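Local atomic coordinates of polysaccharide deacetylase-like protein (Bacillus anthracis, PDB entry 4V33), a protein that is a putative zinc-binding polysaccharide deacetylase, required together with a second such protein for osmotic stability and maintenance of cell shape. Residues Thr322-Gly327 / Arg343-His348; Leu147-Ile152 / Leu163-Ala168; Tyr182-Phe187 / Lys198-Thr203. One frame throughout, in Å; residues are numbered along the deposited sequence.

Once the chain has left its amino-terminal, fibronectin-type region, the three contacts close in series, none enclosing or crossing another. Interaction 2 comes first: it shuts the ten-residue loop after His150-Ile152 and leads into helix 167-179. Interaction 3 follows that helix, closing a second ten-residue loop as strand 183-185 pairs with strand 199-206. Interaction 1 closes last, bringing strands 320-326 and 341-345 together across fifteen residues. All three reach one parallel sheet, in which strand 146-149 lies between 199-206 and 341-345. Direct bonds tie them: Arg343 NH1 and Leu147 O both meet Thr203 OG1, and His348 ND1 meets Phe164 O.

Interaction 1: Thr322-Gly327 / Arg343-His348; sequences TTTKPG and RVRIHH
Thr322, Thr323 and Arg343 meet beside the zinc site of the polysaccharide deacetylase domain, a distorted parallel beta/alpha barrel in this family, where strands 320-326 and 341-345 are neighbours. The short segments diverge steeply, at 77°, and the arginine side chain adds a further bond beside the backbone ones. Its NE gives a 2.9 Å bond to Thr323 O that is almost perfectly straight (177°), the oxygen lying in the guanidinium plane. A bend at chi3 (-79°) turns the group so that one face lies against Thr322, whose CB is 3.5 Å from Arg343 NE and whose OG1 stands over the centre of the guanidinium. Threonine suits this place because it is short enough for its CB and OG1 to lie over the face of the cation. The outer nitrogens are held from elsewhere: Arg343 NH2 forms a salt bridge with Asp205, next in sequence to the zinc ligand Asp206, and NH1 bonds Thr203 OG1. A water further joins NH2 to Thr322 O. Arginine fits because its several N-H groups can serve different strands at once, and this gripping is consistent with its fixing the orientation of Asp205.

Backbone bonds continue the contact. Arg343 N donates to Lys325 O at 3.0 Å, while Gly327 N reaches Arg343 O only weakly, and Pro326 CA touches that same oxygen at 3.4 Å. Thr323 OG1 accepts from Lys325 N in an ST turn. Gly327 has backbone angles at which a side chain would strike the carbonyl oxygen of Pro326. Further along, a water links Thr324 O to Arg343 O, and another makes a weak link to Arg345 NH2. At Gly327, the last residue of its segment, the carbonyl O has Val344 CG2 3.5 Å away.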
loop_
_atom_site.group_PDB
_atom_site.type_symbol
_atom_site.label_atom_id
_atom_site.label_comp_id
_atom_site.label_asym_id
_atom_site.label_seq_id
_atom_site.Cartn_x
_atom_site.Cartn_y
_atom_site.Cartn_z
ATOM N N THR A 322 -3.890 7.165 -9.191
ATOM C CA THR A 322 -4.481 5.878 -9.544
ATOM C C THR A 322 -5.330 5.962 -10.804
ATOM O O THR A 322 -6.012 6.963 -11.055
ATOM C CB THR A 322 -5.354 5.303 -8.406
ATOM O OG1 THR A 322 -6.213 6.331 -7.896
ATOM C CG2 THR A 322 -4.481 4.758 -7.279
ATOM N N THR A 323 -5.282 4.887 -11.581
ATOM C CA THR A 323 -6.034 4.764 -12.823
ATOM C C THR A 323 -7.201 3.810 -12.609
ATOM O O THR A 323 -7.496 3.428 -11.478
ATOM C CB THR A 323 -5.134 4.204 -13.947
ATOM O OG1 THR A 323 -4.877 2.811 -13.706
ATOM C CG2 THR A 323 -3.802 4.960 -14.011
ATOM N N THR A 324 -7.882 3.436 -13.689
ATOM C CA THR A 324 -8.860 2.360 -13.590
ATOM C C THR A 324 -8.427 1.114 -14.352
ATOM O O THR A 324 -9.243 0.225 -14.612
ATOM C CB THR A 324 -10.269 2.795 -14.052
ATOM O OG1 THR A 324 -10.228 3.214 -15.420
ATOM C CG2 THR A 324 -10.790 3.930 -13.179
ATOM N N LYS A 325 -7.147 1.040 -14.710
ATOM C CA LYS A 325 -6.629 -0.165 -15.348
ATOM C C LYS A 325 -6.693 -1.294 -14.326
ATOM O O LYS A 325 -6.292 -1.114 -13.181
ATOM C CB LYS A 325 -5.193 0.051 -15.830
ATOM C CG LYS A 325 -4.629 -1.110 -16.633
ATOM C CD LYS A 325 -3.284 -0.749 -17.255
ATOM C CE LYS A 325 -2.667 -1.944 -17.964
ATOM N NZ LYS A 325 -1.394 -1.588 -18.658
ATOM N N PRO A 326 -7.218 -2.459 -14.722
ATOM C CA PRO A 326 -7.415 -3.528 -13.735
ATOM C C PRO A 326 -6.131 -4.246 -13.341
ATOM O O PRO A 326 -5.243 -4.459 -14.167
ATOM C CB PRO A 326 -8.345 -4.509 -14.456
ATOM C CG PRO A 326 -8.108 -4.252 -15.914
ATOM C CD PRO A 326 -7.830 -2.780 -16.025
ATOM N N GLY A 327 -6.043 -4.632 -12.076
ATOM C CA GLY A 327 -4.896 -5.386 -11.612
ATOM C C GLY A 327 -4.400 -4.917 -10.264
ATOM O O GLY A 327 -4.948 -3.983 -9.683
ATOM N N ARG A 343 -5.909 -0.407 -10.327
ATOM C CA ARG A 343 -6.863 -0.656 -9.255
ATOM C C ARG A 343 -7.759 -1.856 -9.535
ATOM O O ARG A 343 -7.967 -2.252 -10.685
ATOM C CB ARG A 343 -7.712 0.587 -8.966
ATOM C CG ARG A 343 -6.905 1.739 -8.365
ATOM C CD ARG A 343 -7.813 2.765 -7.727
ATOM N NE ARG A 343 -8.428 3.647 -8.722
ATOM C CZ ARG A 343 -9.346 4.556 -8.421
ATOM N NH1 ARG A 343 -9.771 4.676 -7.162
ATOM N NH2 ARG A 343 -9.835 5.349 -9.374
ATOM N N VAL A 344 -8.280 -2.427 -8.455
ATOM C CA VAL A 344 -9.234 -3.529 -8.543
ATOM C C VAL A 344 -10.649 -2.972 -8.371
ATOM O O VAL A 344 -10.998 -2.454 -7.306
ATOM C CB VAL A 344 -8.938 -4.590 -7.456
ATOM C CG1 VAL A 344 -9.972 -5.716 -7.517
ATOM C CG2 VAL A 344 -7.515 -5.144 -7.615
ATOM N N ARG A 345 -11.460 -3.069 -9.419
ATOM C CA ARG A 345 -12.821 -2.545 -9.395
ATOM C C ARG A 345 -13.763 -3.493 -8.657
ATOM O O ARG A 345 -13.801 -4.682 -8.956
ATOM C CB ARG A 345 -13.314 -2.346 -10.827
ATOM C CG ARG A 345 -14.752 -1.882 -10.930
ATOM C CD ARG A 345 -15.179 -1.701 -12.395
ATOM N NE ARG A 345 -14.494 -0.596 -13.061
ATOM C CZ ARG A 345 -14.875 0.675 -12.982
ATOM N NH1 ARG A 345 -15.920 1.015 -12.237
ATOM N NH2 ARG A 345 -14.195 1.615 -13.636
ATOM N N ILE A 346 -14.491 -2.967 -7.676
ATOM C CA ILE A 346 -15.564 -3.735 -7.055
ATOM C C ILE A 346 -16.906 -3.342 -7.674
ATOM O O ILE A 346 -17.190 -2.159 -7.867
ATOM C CB ILE A 346 -15.596 -3.561 -5.525
ATOM C CG1 ILE A 346 -14.225 -3.899 -4.919
ATOM C CG2 ILE A 346 -16.701 -4.430 -4.920
ATOM C CD1 ILE A 346 -13.643 -5.237 -5.372
ATOM N N HIS A 347 -17.719 -4.344 -8.009
ATOM C CA HIS A 347 -18.986 -4.132 -8.701
ATOM C C HIS A 347 -20.179 -4.339 -7.779
ATOM O O HIS A 347 -20.078 -5.014 -6.755
ATOM C CB HIS A 347 -19.130 -5.147 -9.834
ATOM C CG HIS A 347 -18.057 -5.057 -10.872
ATOM N ND1 HIS A 347 -18.179 -4.263 -11.993
ATOM C CD2 HIS A 347 -16.859 -5.679 -10.975
ATOM C CE1 HIS A 347 -17.096 -4.396 -12.739
ATOM N NE2 HIS A 347 -16.278 -5.244 -12.143
ATOM N N HIS A 348 -21.320 -3.787 -8.178
ATOM C CA HIS A 348 -22.588 -4.044 -7.496
ATOM C C HIS A 348 -22.824 -5.535 -7.262
ATOM O O HIS A 348 -23.345 -5.939 -6.219
ATOM C CB HIS A 348 -23.740 -3.477 -8.330
ATOM C CG HIS A 348 -25.094 -3.727 -7.741
ATOM N ND1 HIS A 348 -25.569 -3.038 -6.644
ATOM C CD2 HIS A 348 -26.078 -4.582 -8.101
ATOM C CE1 HIS A 348 -26.789 -3.460 -6.357
ATOM N NE2 HIS A 348 -27.120 -4.401 -7.225
HETATM O O HOH W 1 -8.696 6.505 -11.905
HETATM O O HOH W 2 -10.006 -1.321 -12.358
HETATM O O HOH W 3 -11.972 0.078 -15.599
#

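Interaction 2: Leu147-Ile152 / Leu163-Ala168; sequences LMYHAI and LFVSPA. With ACT (acetate ion), chain C.
Ala151 and Phe164 face each other in a short parallel bridge between strands 151-152 and 164-165, which lies near the zinc site of the deacetylase domain. Two backbone bonds make it: Ala151 N donates to Leu163 O, and Val165 N to Ala151 O, each at 2.9 Å and the second nearly straight. The methyl group of Ala151 is small enough to sit over one face of the Phe164 ring, CB lying 3.8 Å from the ring centroid, a CH-pi contact. On the other face of the bridge, Ile152 and Val165 lie side by side, with Ile152 CD1 4.1 Å from Val165 CB, while Ile152 CG2 leans on Pro167. Tyr149 brings its ring edge to Val165 CG2.

Preceding the bridge, the CA-CB bond of His150 is directed toward 163-168, and chi1 (-76°) sets CG beside the backbone N. Leu163 CD2 lies over one face of the imidazole, displaced toward ND1 and 3.7 Å from it. His150 NE2 bonds an acetate oxygen at 2.9 Å. That acetate, which also meets Phe303 N, probably came from the crystallisation liquor; the nearest atom of the His150 side chain is about 4 Å from the zinc ion held by Asp206, His264 and His268.

Farther out, Asn210 and Asn213 bond the backbone of Ile152, and Tyr149 OH bonds Gln173. Helix 167-179 starts just beyond, with Ser166 as its N-cap and Ser166 OG bonded to Asn169 N.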
loop_
_atom_site.group_PDB
_atom_site.type_symbol
_atom_site.label_atom_id
_atom_site.label_comp_id
_atom_site.label_asym_id
_atom_site.label_seq_id
_atom_site.Cartn_x
_atom_site.Cartn_y
_atom_site.Cartn_z
ATOM N N LEU A 147 -8.181 -1.265 -4.003
ATOM C CA LEU A 147 -9.611 -1.425 -4.294
ATOM C C LEU A 147 -10.258 -0.106 -4.671
ATOM O O LEU A 147 -9.952 0.937 -4.089
ATOM C CB LEU A 147 -10.327 -1.974 -3.067
ATOM C CG LEU A 147 -9.927 -3.387 -2.633
ATOM C CD1 LEU A 147 -10.424 -3.689 -1.217
ATOM C CD2 LEU A 147 -10.527 -4.391 -3.614
ATOM N N MET A 148 -11.174 -0.161 -5.638
ATOM C CA MET A 148 -11.920 1.016 -6.057
ATOM C C MET A 148 -13.422 0.828 -5.832
ATOM O O MET A 148 -14.059 -0.013 -6.486
ATOM C CB MET A 148 -11.668 1.315 -7.527
ATOM C CG MET A 148 -12.498 2.495 -8.046
ATOM S SD MET A 148 -12.180 2.886 -9.766
ATOM C CE MET A 148 -12.539 1.303 -10.521
ATOM N N TYR A 149 -13.957 1.601 -4.889
ATOM C CA TYR A 149 -15.394 1.705 -4.658
ATOM C C TYR A 149 -15.912 3.055 -5.118
ATOM O O TYR A 149 -15.137 4.002 -5.294
ATOM C CB TYR A 149 -15.693 1.573 -3.170
ATOM C CG TYR A 149 -15.454 0.202 -2.590
ATOM C CD1 TYR A 149 -16.455 -0.770 -2.636
ATOM C CD2 TYR A 149 -14.254 -0.124 -1.979
ATOM C CE1 TYR A 149 -16.268 -2.017 -2.102
ATOM C CE2 TYR A 149 -14.048 -1.384 -1.439
ATOM C CZ TYR A 149 -15.057 -2.323 -1.493
ATOM O OH TYR A 149 -14.842 -3.564 -0.949
ATOM N N HIS A 150 -17.223 3.141 -5.332
ATOM C CA HIS A 150 -17.888 4.405 -5.603
ATOM C C HIS A 150 -18.977 4.662 -4.566
ATOM O O HIS A 150 -18.685 5.179 -3.488
ATOM C CB HIS A 150 -18.436 4.432 -7.027
ATOM C CG HIS A 150 -17.376 4.648 -8.058
ATOM N ND1 HIS A 150 -16.511 3.652 -8.460
ATOM C CD2 HIS A 150 -17.008 5.763 -8.733
ATOM C CE1 HIS A 150 -15.676 4.139 -9.364
ATOM N NE2 HIS A 150 -15.948 5.419 -9.537
ATOM N N ALA A 151 -20.219 4.298 -4.876
ATOM C CA ALA A 151 -21.320 4.490 -3.938
ATOM C C ALA A 151 -21.412 3.303 -2.983
ATOM O O ALA A 151 -21.258 2.153 -3.397
ATOM C CB ALA A 151 -22.627 4.654 -4.690
ATOM N N ILE A 152 -21.619 3.591 -1.701
ATOM C CA ILE A 152 -21.946 2.560 -0.714
ATOM C C ILE A 152 -23.361 2.847 -0.243
ATOM O O ILE A 152 -23.590 3.650 0.658
ATOM C CB ILE A 152 -20.971 2.551 0.470
ATOM C CG1 ILE A 152 -19.522 2.431 -0.027
ATOM C CG2 ILE A 152 -21.311 1.401 1.419
ATOM C CD1 ILE A 152 -19.218 1.128 -0.769
ATOM N N LEU A 163 -22.122 0.910 -9.959
ATOM C CA LEU A 163 -21.292 1.695 -9.054
ATOM C C LEU A 163 -21.806 1.711 -7.617
ATOM O O LEU A 163 -21.239 2.400 -6.769
ATOM C CB LEU A 163 -21.165 3.128 -9.570
ATOM C CG LEU A 163 -20.495 3.254 -10.937
ATOM C CD1 LEU A 163 -20.422 4.723 -11.349
ATOM C CD2 LEU A 163 -19.118 2.638 -10.923
ATOM N N PHE A 164 -22.875 0.960 -7.343
ATOM C CA PHE A 164 -23.404 0.837 -5.983
ATOM C C PHE A 164 -23.052 -0.494 -5.344
ATOM O O PHE A 164 -23.419 -1.543 -5.863
ATOM C CB PHE A 164 -24.925 0.951 -5.979
ATOM C CG PHE A 164 -25.432 2.347 -6.201
ATOM C CD1 PHE A 164 -25.386 2.916 -7.456
ATOM C CD2 PHE A 164 -25.956 3.082 -5.148
ATOM C CE1 PHE A 164 -25.856 4.213 -7.666
ATOM C CE2 PHE A 164 -26.429 4.376 -5.352
ATOM C CZ PHE A 164 -26.374 4.934 -6.609
ATOM N N VAL A 165 -22.368 -0.450 -4.208
ATOM C CA VAL A 165 -22.188 -1.637 -3.366
ATOM C C VAL A 165 -23.006 -1.413 -2.096
ATOM O O VAL A 165 -22.902 -0.370 -1.463
ATOM C CB VAL A 165 -20.695 -1.874 -3.052
ATOM C CG1 VAL A 165 -20.503 -2.932 -1.956
ATOM C CG2 VAL A 165 -19.950 -2.272 -4.322
ATOM N N SER A 166 -23.869 -2.358 -1.737
ATOM C CA SER A 166 -24.723 -2.149 -0.568
ATOM C C SER A 166 -23.893 -2.092 0.702
ATOM O O SER A 166 -22.833 -2.700 0.768
ATOM C CB SER A 166 -25.756 -3.264 -0.449
ATOM O OG SER A 166 -25.123 -4.513 -0.193
ATOM N N PRO A 167 -24.372 -1.362 1.719
ATOM C CA PRO A 167 -23.643 -1.349 2.992
ATOM C C PRO A 167 -23.438 -2.762 3.557
ATOM O O PRO A 167 -22.376 -3.028 4.121
ATOM C CB PRO A 167 -24.545 -0.505 3.894
ATOM C CG PRO A 167 -25.181 0.471 2.929
ATOM C CD PRO A 167 -25.433 -0.337 1.676
ATOM N N ALA A 168 -24.420 -3.644 3.397
ATOM C CA ALA A 168 -24.263 -5.026 3.858
ATOM C C ALA A 168 -23.132 -5.758 3.137
ATOM O O ALA A 168 -22.304 -6.411 3.771
ATOM C CB ALA A 168 -25.574 -5.794 3.715
HETATM C C ACT C . -13.603 7.497 -11.630
HETATM O O ACT C . -14.093 7.406 -10.472
HETATM O OXT ACT C . -14.238 8.152 -12.498
HETATM C CH3 ACT C . -12.302 6.845 -11.968
#

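Interaction 3: Tyr182-Phe187 / Lys198-Thr203; sequences YTLLTF and KPIFVT. With EDO (1,2-ethanediol), chain G; ACT (acetate ion), chain E.
Lys198 crosses over the face of the Tyr182 ring at the start of a parallel strand pair, 183-185 with 199-206, in the sheet of the deacetylase domain. Its CB lies 3.7 Å from Tyr182 CD2. Beyond CG the chain is fully extended, carrying CD over the centre of the phenol, 4.0 Å from the centroid and only 8° off the ring normal, a CH-pi contact. Lys198 CE then comes within 3.4 Å of OXT of an acetate, probably a crystallisation component. At the tip, NZ bonds acetate OXT at 2.7 Å, and also Asn180 O, while Tyr182 OH donates to the other acetate oxygen. A long flexible chain suits this exposed edge of the pair: its methylenes cover the ring and its amine reaches past it.

The strands then pair through three backbone bonds: Thr183 N donates to Lys198 O, Ile200 N to Thr183 O, and Leu185 N to Ile200 O. Leu184 sits beside Ile200 CG2, its CD1 3.9 Å away, and Leu177 of helix 167-179 covers this face. On the other face Leu185 CB packs over the Phe201 ring, 3.7 Å from CZ, with Leu185 CD1 against Pro199 CB. Phe201 CE2 then stands over the centre of the Phe187 ring, the two planes inclined at 37°.

Past Leu185 the strands part, and a water accepts from Val202 N and lies 2.8 Å from Leu185 O. Apolar branches thus fill the sheet faces while water lies between the polar backbone atoms at the splay, which implies an apolar, buried centre with a charged, exposed end at Lys198.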
loop_
_atom_site.group_PDB
_atom_site.type_symbol
_atom_site.label_atom_id
_atom_site.label_comp_id
_atom_site.label_asym_id
_atom_site.label_seq_id
_atom_site.Cartn_x
_atom_site.Cartn_y
_atom_site.Cartn_z
ATOM N N TYR A 182 -5.403 -8.949 6.569
ATOM C CA TYR A 182 -4.966 -7.859 5.707
ATOM C C TYR A 182 -4.615 -6.627 6.533
ATOM O O TYR A 182 -5.209 -6.384 7.582
ATOM C CB TYR A 182 -6.061 -7.522 4.678
ATOM C CG TYR A 182 -6.155 -8.543 3.573
ATOM C CD1 TYR A 182 -6.839 -9.742 3.766
ATOM C CD2 TYR A 182 -5.535 -8.328 2.348
ATOM C CE1 TYR A 182 -6.903 -10.690 2.759
ATOM C CE2 TYR A 182 -5.594 -9.272 1.341
ATOM C CZ TYR A 182 -6.284 -10.448 1.551
ATOM O OH TYR A 182 -6.348 -11.395 0.553
ATOM N N THR A 183 -3.647 -5.851 6.048
ATOM C CA THR A 183 -3.306 -4.588 6.685
ATOM C C THR A 183 -3.761 -3.451 5.775
ATOM O O THR A 183 -3.207 -3.235 4.690
ATOM C CB THR A 183 -1.784 -4.456 6.948
ATOM O OG1 THR A 183 -1.322 -5.580 7.703
ATOM C CG2 THR A 183 -1.485 -3.174 7.720
ATOM N N LEU A 184 -4.794 -2.741 6.210
ATOM C CA LEU A 184 -5.311 -1.620 5.426
ATOM C C LEU A 184 -4.370 -0.431 5.570
ATOM O O LEU A 184 -3.928 -0.102 6.678
ATOM C CB LEU A 184 -6.730 -1.259 5.873
ATOM C CG LEU A 184 -7.868 -2.138 5.322
ATOM C CD1 LEU A 184 -7.789 -3.603 5.772
ATOM C CD2 LEU A 184 -9.221 -1.545 5.702
ATOM N N LEU A 185 -4.050 0.188 4.440
ATOM C CA LEU A 185 -3.124 1.310 4.400
ATOM C C LEU A 185 -3.698 2.472 3.615
ATOM O O LEU A 185 -4.642 2.314 2.832
ATOM C CB LEU A 185 -1.805 0.903 3.735
ATOM C CG LEU A 185 -0.981 -0.179 4.428
ATOM C CD1 LEU A 185 0.239 -0.511 3.578
ATOM C CD2 LEU A 185 -0.566 0.262 5.830
ATOM N N THR A 186 -3.109 3.643 3.834
ATOM C CA THR A 186 -3.351 4.818 2.998
ATOM C C THR A 186 -1.993 5.317 2.518
ATOM O O THR A 186 -0.965 4.820 2.967
ATOM C CB THR A 186 -4.098 5.932 3.764
ATOM O OG1 THR A 186 -3.383 6.273 4.962
ATOM C CG2 THR A 186 -5.501 5.467 4.133
ATOM N N PHE A 187 -1.960 6.308 1.632
ATOM C CA PHE A 187 -0.695 6.671 0.989
ATOM C C PHE A 187 0.336 7.317 1.915
ATOM O O PHE A 187 1.521 7.340 1.600
ATOM C CB PHE A 187 -0.943 7.509 -0.280
ATOM C CG PHE A 187 -1.516 6.698 -1.399
ATOM C CD1 PHE A 187 -0.710 5.811 -2.105
ATOM C CD2 PHE A 187 -2.872 6.762 -1.706
ATOM C CE1 PHE A 187 -1.231 5.027 -3.115
ATOM C CE2 PHE A 187 -3.406 5.974 -2.718
ATOM C CZ PHE A 187 -2.586 5.105 -3.424
ATOM N N LYS A 198 0.086 -8.655 4.105
ATOM C CA LYS A 198 -1.055 -8.473 3.205
ATOM C C LYS A 198 -1.533 -7.024 3.090
ATOM O O LYS A 198 -2.675 -6.708 3.438
ATOM C CB LYS A 198 -2.209 -9.372 3.653
ATOM C CG LYS A 198 -1.887 -10.856 3.615
ATOM C CD LYS A 198 -3.123 -11.673 3.985
ATOM C CE LYS A 198 -2.804 -13.144 4.063
ATOM N NZ LYS A 198 -4.040 -13.931 4.338
ATOM N N PRO A 199 -0.657 -6.133 2.613
ATOM C CA PRO A 199 -1.049 -4.732 2.433
ATOM C C PRO A 199 -2.186 -4.593 1.430
ATOM O O PRO A 199 -2.235 -5.325 0.444
ATOM C CB PRO A 199 0.223 -4.089 1.860
ATOM C CG PRO A 199 0.949 -5.234 1.193
ATOM C CD PRO A 199 0.712 -6.393 2.129
ATOM N N ILE A 200 -3.096 -3.663 1.690
ATOM C CA ILE A 200 -4.195 -3.394 0.777
ATOM C C ILE A 200 -4.671 -1.957 0.976
ATOM O O ILE A 200 -4.628 -1.439 2.095
ATOM C CB ILE A 200 -5.348 -4.412 0.982
ATOM C CG1 ILE A 200 -6.411 -4.260 -0.113
ATOM C CG2 ILE A 200 -5.963 -4.293 2.390
ATOM C CD1 ILE A 200 -7.307 -5.508 -0.243
ATOM N N PHE A 201 -5.093 -1.320 -0.114
ATOM C CA PHE A 201 -5.604 0.043 -0.071
ATOM C C PHE A 201 -7.072 0.042 -0.447
ATOM O O PHE A 201 -7.426 -0.327 -1.564
ATOM C CB PHE A 201 -4.839 0.936 -1.061
ATOM C CG PHE A 201 -3.477 1.338 -0.579
ATOM C CD1 PHE A 201 -2.476 0.394 -0.424
ATOM C CD2 PHE A 201 -3.195 2.661 -0.281
ATOM C CE1 PHE A 201 -1.213 0.759 0.030
ATOM C CE2 PHE A 201 -1.938 3.031 0.168
ATOM C CZ PHE A 201 -0.952 2.087 0.325
ATOM N N VAL A 202 -7.926 0.430 0.493
ATOM C CA VAL A 202 -9.336 0.623 0.193
ATOM C C VAL A 202 -9.515 2.079 -0.238
ATOM O O VAL A 202 -9.147 2.995 0.508
ATOM C CB VAL A 202 -10.212 0.344 1.423
ATOM C CG1 VAL A 202 -11.690 0.569 1.097
ATOM C CG2 VAL A 202 -9.974 -1.089 1.935
ATOM N N THR A 203 -10.047 2.289 -1.444
ATOM C CA THR A 203 -10.281 3.656 -1.934
ATOM C C THR A 203 -11.707 3.838 -2.435
ATOM O O THR A 203 -12.342 2.887 -2.914
ATOM C CB THR A 203 -9.285 4.107 -3.062
ATOM O OG1 THR A 203 -9.684 3.571 -4.332
ATOM C CG2 THR A 203 -7.849 3.688 -2.745
HETATM C C1 EDO G . -5.375 -4.587 10.487
HETATM O O1 EDO G . -5.260 -3.646 11.557
HETATM C C2 EDO G . -6.174 -3.970 9.339
HETATM O O2 EDO G . -5.528 -2.790 8.874
HETATM C C ACT E . -6.333 -14.454 1.741
HETATM O O ACT E . -7.192 -13.679 1.273
HETATM O OXT ACT E . -5.184 -13.981 1.853
HETATM C CH3 ACT E . -6.664 -15.862 2.141
HETATM O O HOH W 4 -7.097 0.972 3.102
HETATM O O HOH W 5 -6.317 3.580 0.926
#